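Local coordinates for Trm112p-like protein (Encephalitozoon cuniculi, PDB 3Q87), which binds zinc and partners the methyltransferase Mtq2 as its activator, in a complex that methylates the translation termination factor eRF1, at residues K26-D31 with D94-S99; K38-H43 with E88-I93; G106-I111 with D120-K125. All coordinates share one frame; numbering follows the deposited sequence.

Contact 1: K26-D31 with D94-S99; sequences KAESND and DVVEGS
Lys-26, Asp-94 and Val-96 bury the most surface in this two-stranded antiparallel ribbon, which is broken by a classic beta bulge: Val-96 and Glu-97 together face Lys-26. The bulge is built on one carbonyl. Lys-26 O accepts from Val-96 N at 2.9 Å and from Glu-97 N at 3.1 Å, both donors lying in the carbonyl plane, and Lys-26 N returns a bond to Glu-97 O. Past the bulge, Ala-27 and Val-95 form a non-hydrogen-bonded pair, and Glu-28 and Asp-94 close the ribbon with two nearly straight backbone bonds. The alkyl chain of Lys-26 starts with CG between its N and carbonyl carbon (chi1 68°) and lies across Val-96, with CG, CD and, at 3.6 Å, CE against the CG2 methyl. The CG methylenes of Lys-26 and Glu-97 run side by side. A bend at chi3 (-59°) turns Lys-26 NZ toward Glu-28 OE2 on the same face, a long, weak salt bridge of 3.4 Å. Asp-94 CB packs against the Asn-30 side chain. Its carboxylate reaches the amino end of Met-1 and the hydroxyl of Ser-114, while Glu-97 OE2 is bound by Gly-113 N, so both acids tie the ribbon to other parts of the same chain. The chain turns a corner at Glu-97 into the zinc-bearing sheet. The other branch of Val-96, CG1, stands 3.9 Å from Glu-28 OE1.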
loop_
_atom_site.group_PDB
_atom_site.type_symbol
_atom_site.label_atom_id
_atom_site.label_comp_id
_atom_site.label_asym_id
_atom_site.label_seq_id
_atom_site.Cartn_x
_atom_site.Cartn_y
_atom_site.Cartn_z
ATOM N N LYS A 26 -17.226 8.465 -11.374
ATOM C CA LYS A 26 -16.494 9.546 -12.015
ATOM C C LYS A 26 -14.976 9.444 -11.914
ATOM O O LYS A 26 -14.428 8.999 -10.901
ATOM C CB LYS A 26 -17.004 10.914 -11.559
ATOM C CG LYS A 26 -16.730 11.254 -10.127
ATOM C CD LYS A 26 -16.771 12.764 -9.923
ATOM C CE LYS A 26 -15.753 13.490 -10.804
ATOM N NZ LYS A 26 -15.396 14.840 -10.249
ATOM N N ALA A 27 -14.317 9.862 -12.992
ATOM C CA ALA A 27 -12.872 9.771 -13.128
ATOM C C ALA A 27 -12.324 11.051 -13.736
ATOM O O ALA A 27 -12.974 11.663 -14.578
ATOM C CB ALA A 27 -12.507 8.595 -14.011
ATOM N N GLU A 28 -11.122 11.439 -13.317
ATOM C CA GLU A 28 -10.460 12.628 -13.840
ATOM C C GLU A 28 -9.123 12.248 -14.458
ATOM O O GLU A 28 -8.523 11.235 -14.097
ATOM C CB GLU A 28 -10.261 13.662 -12.728
ATOM C CG GLU A 28 -11.572 14.198 -12.158
ATOM C CD GLU A 28 -11.379 15.165 -10.996
ATOM O OE1 GLU A 28 -10.329 15.092 -10.320
ATOM O OE2 GLU A 28 -12.288 15.993 -10.752
ATOM N N SER A 29 -8.663 13.036 -15.420
ATOM C CA SER A 29 -7.358 12.771 -16.002
ATOM C C SER A 29 -6.315 13.374 -15.069
ATOM O O SER A 29 -6.580 14.370 -14.394
ATOM C CB SER A 29 -7.244 13.352 -17.413
ATOM O OG SER A 29 -6.963 14.739 -17.365
ATOM N N ASN A 30 -5.149 12.740 -15.007
ATOM C CA ASN A 30 -4.055 13.196 -14.156
ATOM C C ASN A 30 -2.788 13.294 -14.984
ATOM O O ASN A 30 -2.538 12.446 -15.847
ATOM C CB ASN A 30 -3.819 12.233 -12.977
ATOM C CG ASN A 30 -4.598 12.618 -11.726
ATOM O OD1 ASN A 30 -5.546 13.404 -11.777
ATOM N ND2 ASN A 30 -4.198 12.057 -10.591
ATOM N N ASP A 31 -1.995 14.326 -14.717
ATOM C CA ASP A 31 -0.720 14.529 -15.392
ATOM C C ASP A 31 0.253 13.369 -15.190
ATOM O O ASP A 31 0.515 12.960 -14.058
ATOM C CB ASP A 31 -0.066 15.823 -14.901
ATOM C CG ASP A 31 -0.298 16.985 -15.840
ATOM O OD1 ASP A 31 -1.133 16.846 -16.759
ATOM O OD2 ASP A 31 0.362 18.034 -15.662
ATOM N N ASP A 94 -7.435 8.936 -12.671
ATOM C CA ASP A 94 -7.779 8.768 -11.273
ATOM C C ASP A 94 -9.288 8.603 -11.099
ATOM O O ASP A 94 -10.067 9.507 -11.423
ATOM C CB ASP A 94 -7.291 9.969 -10.466
ATOM C CG ASP A 94 -7.605 9.837 -8.992
ATOM O OD1 ASP A 94 -7.210 8.806 -8.393
ATOM O OD2 ASP A 94 -8.239 10.761 -8.434
ATOM N N VAL A 95 -9.701 7.445 -10.600
ATOM C CA VAL A 95 -11.103 7.227 -10.298
ATOM C C VAL A 95 -11.380 7.894 -8.962
ATOM O O VAL A 95 -10.802 7.509 -7.944
ATOM C CB VAL A 95 -11.451 5.718 -10.209
ATOM C CG1 VAL A 95 -12.923 5.526 -9.882
ATOM C CG2 VAL A 95 -11.109 5.016 -11.501
ATOM N N VAL A 96 -12.243 8.907 -8.957
ATOM C CA VAL A 96 -12.550 9.579 -7.706
ATOM C C VAL A 96 -13.763 8.928 -7.047
ATOM O O VAL A 96 -13.822 8.807 -5.831
ATOM C CB VAL A 96 -12.743 11.121 -7.873
ATOM C CG1 VAL A 96 -11.706 11.702 -8.835
ATOM C CG2 VAL A 96 -14.109 11.419 -8.370
ATOM N N GLU A 97 -14.712 8.474 -7.861
ATOM C CA GLU A 97 -15.928 7.849 -7.350
ATOM C C GLU A 97 -16.224 6.562 -8.112
ATOM O O GLU A 97 -16.221 6.550 -9.334
ATOM C CB GLU A 97 -17.116 8.807 -7.464
ATOM C CG GLU A 97 -16.922 10.133 -6.737
ATOM C CD GLU A 97 -17.010 10.010 -5.218
ATOM O OE1 GLU A 97 -17.728 9.108 -4.722
ATOM O OE2 GLU A 97 -16.365 10.828 -4.523
ATOM N N GLY A 98 -16.459 5.479 -7.383
ATOM C CA GLY A 98 -16.725 4.203 -8.018
ATOM C C GLY A 98 -16.644 3.039 -7.055
ATOM O O GLY A 98 -16.882 3.196 -5.857
ATOM N N SER A 99 -16.281 1.873 -7.579
ATOM C CA SER A 99 -16.278 0.645 -6.787
ATOM C C SER A 99 -15.361 -0.414 -7.379
ATOM O O SER A 99 -15.122 -0.446 -8.594
ATOM C CB SER A 99 -17.692 0.066 -6.713
ATOM O OG SER A 99 -18.430 0.667 -5.668
#

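Contact 2: K38-H43 with E88-I93; sequences KIFNKH and EFLFGI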
loop_
_atom_site.group_PDB
_atom_site.type_symbol
_atom_site.label_atom_id
_atom_site.label_comp_id
_atom_site.label_asym_id
_atom_site.label_seq_id
_atom_site.Cartn_x
_atom_site.Cartn_y
_atom_site.Cartn_z
ATOM N N LYS A 38 7.118 5.558 -11.904
ATOM C CA LYS A 38 5.888 4.856 -12.232
ATOM C C LYS A 38 6.200 3.403 -12.499
ATOM O O LYS A 38 6.358 2.996 -13.641
ATOM C CB LYS A 38 5.226 5.464 -13.474
ATOM C CG LYS A 38 4.476 6.764 -13.220
ATOM C CD LYS A 38 3.789 7.275 -14.485
ATOM C CE LYS A 38 4.687 8.202 -15.268
ATOM N NZ LYS A 38 4.826 9.520 -14.579
ATOM N N ILE A 39 6.296 2.621 -11.438
ATOM C CA ILE A 39 6.513 1.199 -11.571
ATOM C C ILE A 39 5.188 0.467 -11.349
ATOM O O ILE A 39 4.464 0.768 -10.396
ATOM C CB ILE A 39 7.538 0.743 -10.547
ATOM C CG1 ILE A 39 8.808 1.585 -10.697
ATOM C CG2 ILE A 39 7.852 -0.727 -10.709
ATOM C CD1 ILE A 39 9.871 1.218 -9.731
ATOM N N PHE A 40 4.856 -0.463 -12.243
ATOM C CA PHE A 40 3.677 -1.319 -12.050
ATOM C C PHE A 40 3.954 -2.812 -12.238
ATOM O O PHE A 40 5.008 -3.207 -12.737
ATOM C CB PHE A 40 2.497 -0.851 -12.914
ATOM C CG PHE A 40 2.674 -1.085 -14.397
ATOM C CD1 PHE A 40 3.558 -0.307 -15.145
ATOM C CD2 PHE A 40 1.919 -2.051 -15.053
ATOM C CE1 PHE A 40 3.709 -0.508 -16.519
ATOM C CE2 PHE A 40 2.060 -2.257 -16.434
ATOM C CZ PHE A 40 2.957 -1.483 -17.161
ATOM N N ASN A 41 3.007 -3.639 -11.806
ATOM C CA ASN A 41 3.134 -5.092 -11.870
ATOM C C ASN A 41 2.679 -5.603 -13.229
ATOM O O ASN A 41 1.537 -6.056 -13.406
ATOM C CB ASN A 41 2.323 -5.721 -10.743
ATOM C CG ASN A 41 2.644 -5.096 -9.407
ATOM O OD1 ASN A 41 3.673 -5.396 -8.806
ATOM N ND2 ASN A 41 1.782 -4.191 -8.951
ATOM N N LYS A 42 3.590 -5.501 -14.190
ATOM C CA LYS A 42 3.288 -5.783 -15.586
ATOM C C LYS A 42 2.562 -7.111 -15.797
ATOM O O LYS A 42 1.561 -7.157 -16.503
ATOM C CB LYS A 42 4.562 -5.694 -16.426
ATOM C CG LYS A 42 5.005 -4.266 -16.648
ATOM C CD LYS A 42 6.323 -4.177 -17.392
ATOM C CE LYS A 42 6.553 -2.752 -17.870
ATOM N NZ LYS A 42 7.683 -2.642 -18.827
ATOM N N HIS A 43 3.045 -8.176 -15.167
ATOM C CA HIS A 43 2.431 -9.486 -15.329
ATOM C C HIS A 43 0.932 -9.503 -14.993
ATOM O O HIS A 43 0.167 -10.295 -15.567
ATOM C CB HIS A 43 3.169 -10.533 -14.499
ATOM C CG HIS A 43 2.909 -10.431 -13.030
ATOM N ND1 HIS A 43 2.101 -11.324 -12.357
ATOM C CD2 HIS A 43 3.348 -9.547 -12.103
ATOM C CE1 HIS A 43 2.054 -10.994 -11.080
ATOM N NE2 HIS A 43 2.801 -9.918 -10.898
ATOM N N GLU A 88 0.535 5.447 -19.235
ATOM C CA GLU A 88 -0.265 6.649 -19.358
ATOM C C GLU A 88 -1.711 6.367 -18.948
ATOM O O GLU A 88 -2.368 7.196 -18.322
ATOM C CB GLU A 88 -0.196 7.145 -20.803
ATOM C CG GLU A 88 -0.796 8.514 -21.053
ATOM C CD GLU A 88 -0.521 9.006 -22.467
ATOM O OE1 GLU A 88 0.622 8.826 -22.947
ATOM O OE2 GLU A 88 -1.447 9.569 -23.091
ATOM N N PHE A 89 -2.207 5.189 -19.307
ATOM C CA PHE A 89 -3.557 4.798 -18.926
ATOM C C PHE A 89 -3.612 4.453 -17.430
ATOM O O PHE A 89 -4.526 4.863 -16.724
ATOM C CB PHE A 89 -4.010 3.604 -19.780
ATOM C CG PHE A 89 -5.445 3.184 -19.558
ATOM C CD1 PHE A 89 -6.489 3.877 -20.151
ATOM C CD2 PHE A 89 -5.743 2.059 -18.791
ATOM C CE1 PHE A 89 -7.807 3.479 -19.968
ATOM C CE2 PHE A 89 -7.059 1.651 -18.603
ATOM C CZ PHE A 89 -8.094 2.366 -19.192
ATOM N N LEU A 90 -2.612 3.727 -16.951
ATOM C CA LEU A 90 -2.670 3.180 -15.593
ATOM C C LEU A 90 -2.298 4.211 -14.522
ATOM O O LEU A 90 -2.700 4.091 -13.362
ATOM C CB LEU A 90 -1.796 1.929 -15.485
ATOM C CG LEU A 90 -2.254 0.694 -16.277
ATOM C CD1 LEU A 90 -1.246 -0.445 -16.173
ATOM C CD2 LEU A 90 -3.638 0.209 -15.832
ATOM N N PHE A 91 -1.541 5.228 -14.919
ATOM C CA PHE A 91 -1.079 6.243 -13.986
ATOM C C PHE A 91 -1.702 7.585 -14.291
ATOM O O PHE A 91 -1.649 8.497 -13.474
ATOM C CB PHE A 91 0.449 6.367 -14.033
ATOM C CG PHE A 91 1.170 5.240 -13.351
ATOM C CD1 PHE A 91 1.504 5.323 -12.004
ATOM C CD2 PHE A 91 1.507 4.089 -14.053
ATOM C CE1 PHE A 91 2.159 4.278 -11.370
ATOM C CE2 PHE A 91 2.158 3.039 -13.424
ATOM C CZ PHE A 91 2.488 3.136 -12.082
ATOM N N GLY A 92 -2.289 7.706 -15.477
ATOM C CA GLY A 92 -2.780 8.986 -15.950
ATOM C C GLY A 92 -4.267 9.189 -15.753
ATOM O O GLY A 92 -4.831 10.178 -16.212
ATOM N N ILE A 93 -4.906 8.246 -15.070
ATOM C CA ILE A 93 -6.316 8.380 -14.738
ATOM C C ILE A 93 -6.520 8.172 -13.252
ATOM O O ILE A 93 -5.888 7.310 -12.654
ATOM C CB ILE A 93 -7.169 7.330 -15.462
ATOM C CG1 ILE A 93 -6.998 7.446 -16.979
ATOM C CG2 ILE A 93 -8.633 7.479 -15.067
ATOM C CD1 ILE A 93 -7.740 6.369 -17.753
#
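The C-terminal turn of helix 84-91 meets the extended chain that leads into helix 42-59, with Phe-91 packed against Lys-38. The lysine lays its aliphatic part over one face of the ring: CB sits 3.7 Å from the ring centroid and 5° off the normal, a CH-pi contact almost exactly centred. From there the chain runs back toward the root of the phenylalanine, CG over Phe-91 CD1 and CD at 3.5 Å from Phe-91 CB, the two side chains sliding past each other in opposite directions. Ile-39 O comes in the ring plane instead, at the edge, 3.5 Å from Phe-91 CZ. This is the helical part of the Trm112 fold, away from the zinc site, and it borders the methyltransferase chain: Ile-39 N donates to the hydroxyl of Thr-46 of that chain, which also packs on Phe-91, while Phe-4 of the Trm112 chain itself stacks on the Phe-91 ring. Next along the chain, Phe-40 holds its CG between its backbone N and carbonyl carbon (chi1 70°), which directs the ring toward the helix. Its CB touches Phe-91 CE2, and Phe-40 CD2 lies 3.7 Å from Leu-90 CD1, the two side chains crossing at about a right angle.

Contact 3: G106-I111 with D120-K125; sequences GLIYPI and DTVESK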
loop_
_atom_site.group_PDB
_atom_site.type_symbol
_atom_site.label_atom_id
_atom_site.label_comp_id
_atom_site.label_asym_id
_atom_site.label_seq_id
_atom_site.Cartn_x
_atom_site.Cartn_y
_atom_site.Cartn_z
ATOM N N GLY A 106 -18.112 -11.416 -4.736
ATOM C CA GLY A 106 -18.921 -10.206 -4.833
ATOM C C GLY A 106 -18.667 -9.108 -3.800
ATOM O O GLY A 106 -19.373 -8.113 -3.776
ATOM N N LEU A 107 -17.684 -9.290 -2.926
ATOM C CA LEU A 107 -17.306 -8.234 -1.985
ATOM C C LEU A 107 -16.990 -6.925 -2.723
ATOM O O LEU A 107 -16.319 -6.926 -3.759
ATOM C CB LEU A 107 -16.088 -8.662 -1.169
ATOM C CG LEU A 107 -15.657 -7.722 -0.042
ATOM C CD1 LEU A 107 -16.630 -7.854 1.121
ATOM C CD2 LEU A 107 -14.244 -8.035 0.417
ATOM N N ILE A 108 -17.476 -5.816 -2.180
ATOM C CA ILE A 108 -17.325 -4.503 -2.794
ATOM C C ILE A 108 -16.472 -3.551 -1.960
ATOM O O ILE A 108 -16.752 -3.339 -0.781
ATOM C CB ILE A 108 -18.673 -3.785 -2.926
ATOM C CG1 ILE A 108 -19.673 -4.610 -3.739
ATOM C CG2 ILE A 108 -18.479 -2.408 -3.524
ATOM C CD1 ILE A 108 -19.326 -4.710 -5.169
ATOM N N TYR A 109 -15.459 -2.970 -2.602
ATOM C CA TYR A 109 -14.684 -1.868 -2.047
ATOM C C TYR A 109 -15.140 -0.554 -2.695
ATOM O O TYR A 109 -14.841 -0.287 -3.851
ATOM C CB TYR A 109 -13.193 -2.040 -2.345
ATOM C CG TYR A 109 -12.475 -3.248 -1.763
ATOM C CD1 TYR A 109 -12.918 -3.871 -0.605
ATOM C CD2 TYR A 109 -11.313 -3.723 -2.358
ATOM C CE1 TYR A 109 -12.244 -4.951 -0.077
ATOM C CE2 TYR A 109 -10.620 -4.812 -1.835
ATOM C CZ TYR A 109 -11.084 -5.413 -0.698
ATOM O OH TYR A 109 -10.396 -6.473 -0.183
ATOM N N PRO A 110 -15.851 0.282 -1.948
ATOM C CA PRO A 110 -16.210 1.577 -2.531
ATOM C C PRO A 110 -14.953 2.400 -2.788
ATOM O O PRO A 110 -13.955 2.249 -2.092
ATOM C CB PRO A 110 -17.045 2.241 -1.428
ATOM C CG PRO A 110 -17.490 1.108 -0.539
ATOM C CD PRO A 110 -16.365 0.124 -0.578
ATOM N N ILE A 111 -15.010 3.253 -3.799
ATOM C CA ILE A 111 -13.973 4.235 -4.045
ATOM C C ILE A 111 -14.660 5.579 -3.838
ATOM O O ILE A 111 -15.624 5.901 -4.527
ATOM C CB ILE A 111 -13.408 4.107 -5.476
ATOM C CG1 ILE A 111 -12.715 2.744 -5.653
ATOM C CG2 ILE A 111 -12.448 5.256 -5.798
ATOM C CD1 ILE A 111 -12.467 2.369 -7.110
ATOM N N ASP A 120 -14.826 -0.715 5.349
ATOM C CA ASP A 120 -16.284 -0.674 5.344
ATOM C C ASP A 120 -16.804 -1.127 3.983
ATOM O O ASP A 120 -17.021 -0.324 3.075
ATOM C CB ASP A 120 -16.797 0.723 5.698
ATOM C CG ASP A 120 -16.412 1.143 7.117
ATOM O OD1 ASP A 120 -16.315 0.263 7.999
ATOM O OD2 ASP A 120 -16.208 2.356 7.351
ATOM N N THR A 121 -16.978 -2.431 3.853
ATOM C CA THR A 121 -17.300 -3.036 2.576
ATOM C C THR A 121 -18.804 -3.215 2.365
ATOM O O THR A 121 -19.601 -3.052 3.283
ATOM C CB THR A 121 -16.619 -4.390 2.444
ATOM O OG1 THR A 121 -16.934 -5.195 3.590
ATOM C CG2 THR A 121 -15.118 -4.209 2.359
ATOM N N VAL A 122 -19.171 -3.558 1.134
ATOM C CA VAL A 122 -20.546 -3.855 0.769
ATOM C C VAL A 122 -20.588 -5.265 0.179
ATOM O O VAL A 122 -19.643 -5.694 -0.470
ATOM C CB VAL A 122 -21.052 -2.860 -0.300
ATOM C CG1 VAL A 122 -22.527 -3.035 -0.536
ATOM C CG2 VAL A 122 -20.763 -1.436 0.125
ATOM N N GLU A 123 -21.680 -5.984 0.412
ATOM C CA GLU A 123 -21.915 -7.267 -0.247
ATOM C C GLU A 123 -22.802 -7.083 -1.469
ATOM O O GLU A 123 -23.716 -6.270 -1.455
ATOM C CB GLU A 123 -22.609 -8.229 0.709
ATOM C CG GLU A 123 -21.841 -8.514 1.982
ATOM C CD GLU A 123 -20.531 -9.214 1.721
ATOM O OE1 GLU A 123 -20.391 -9.852 0.653
ATOM O OE2 GLU A 123 -19.632 -9.128 2.586
ATOM N N SER A 124 -22.559 -7.857 -2.517
ATOM C CA SER A 124 -23.355 -7.729 -3.725
ATOM C C SER A 124 -23.974 -9.053 -4.115
ATOM O O SER A 124 -24.787 -9.113 -5.035
ATOM C CB SER A 124 -22.500 -7.217 -4.887
ATOM O OG SER A 124 -21.622 -8.227 -5.364
ATOM N N LYS A 125 -23.567 -10.120 -3.436
ATOM C CA LYS A 125 -24.122 -11.443 -3.711
ATOM C C LYS A 125 -25.157 -11.841 -2.654
ATOM O O LYS A 125 -25.574 -11.010 -1.834
ATOM C CB LYS A 125 -23.013 -12.498 -3.842
ATOM C CG LYS A 125 -22.197 -12.362 -5.129
ATOM C CD LYS A 125 -21.410 -13.636 -5.423
ATOM C CE LYS A 125 -20.613 -13.516 -6.716
ATOM N NZ LYS A 125 -19.914 -14.795 -7.060
ATOM O OXT LYS A 125 -25.619 -12.988 -2.614
#
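Ile-108 and Val-122 form a single antiparallel bridge that lays the C-terminal tail along strand 108-112, part of the zinc-bearing beta sheet of this Trm112-like protein. Ile-108 N donates a hydrogen bond to Val-122 O at 2.8 Å, and Val-122 N answers to Ile-108 O at 3.1 Å, on a lone pair in the carbonyl plane. The two beta-branched side chains cross obliquely beside these bonds, CB to CB 3.7 Å, and Pro-110 CG extends the apolar patch to Val-122 CG2. Thr-121 lies alongside Tyr-109 and sets its CG2 methyl at the ring edge, 3.7 Å from Tyr-109 CD1. The tyrosine hydroxyl hydrogen-bonds to Lys-10 O, which probably helps fix the ring. Leu-107 CD1 meets both Thr-121 OG1 and Glu-123 OE2; the leucine also packs on zinc ligand Cys-105, and Glu-123 bends back at chi2 to a salt bridge with Arg-13. Asp-120 turns outward to pair with Arg-67 of the methyltransferase chain. Lys-125 extends past Gly-106 to Met-104 O. Gly-106, with positive phi, has no side chain facing the tail, so Ser-124 OG and Lys-125 CG approach its CA. Ser-124 OG donates to a lone pair of Gly-106 O at 2.8 Å, in the carbonyl plane.

Contact 2 is the buried one, an aromatic and aliphatic packing of helix 84-91 without a hydrogen bond across it. Contact 1 lies at the surface and contact 3 is partly buried, and both rest on antiparallel backbone bonds: a bulged ribbon in the first, a single bridge along a tail in the second. Contacts 1 and 2 abut where helix 84-91 runs on into strand 93-96, with a probable hydrogen bond from Asn-30 N to Gly-92 O. Contact 1 leads, through residues 98-99, into the four-stranded sheet to which strand 108-112 of contact 3 belongs. Contacts 2 and 3 stand on opposite sides of the chain's centre, yet each has residues touching the methyltransferase.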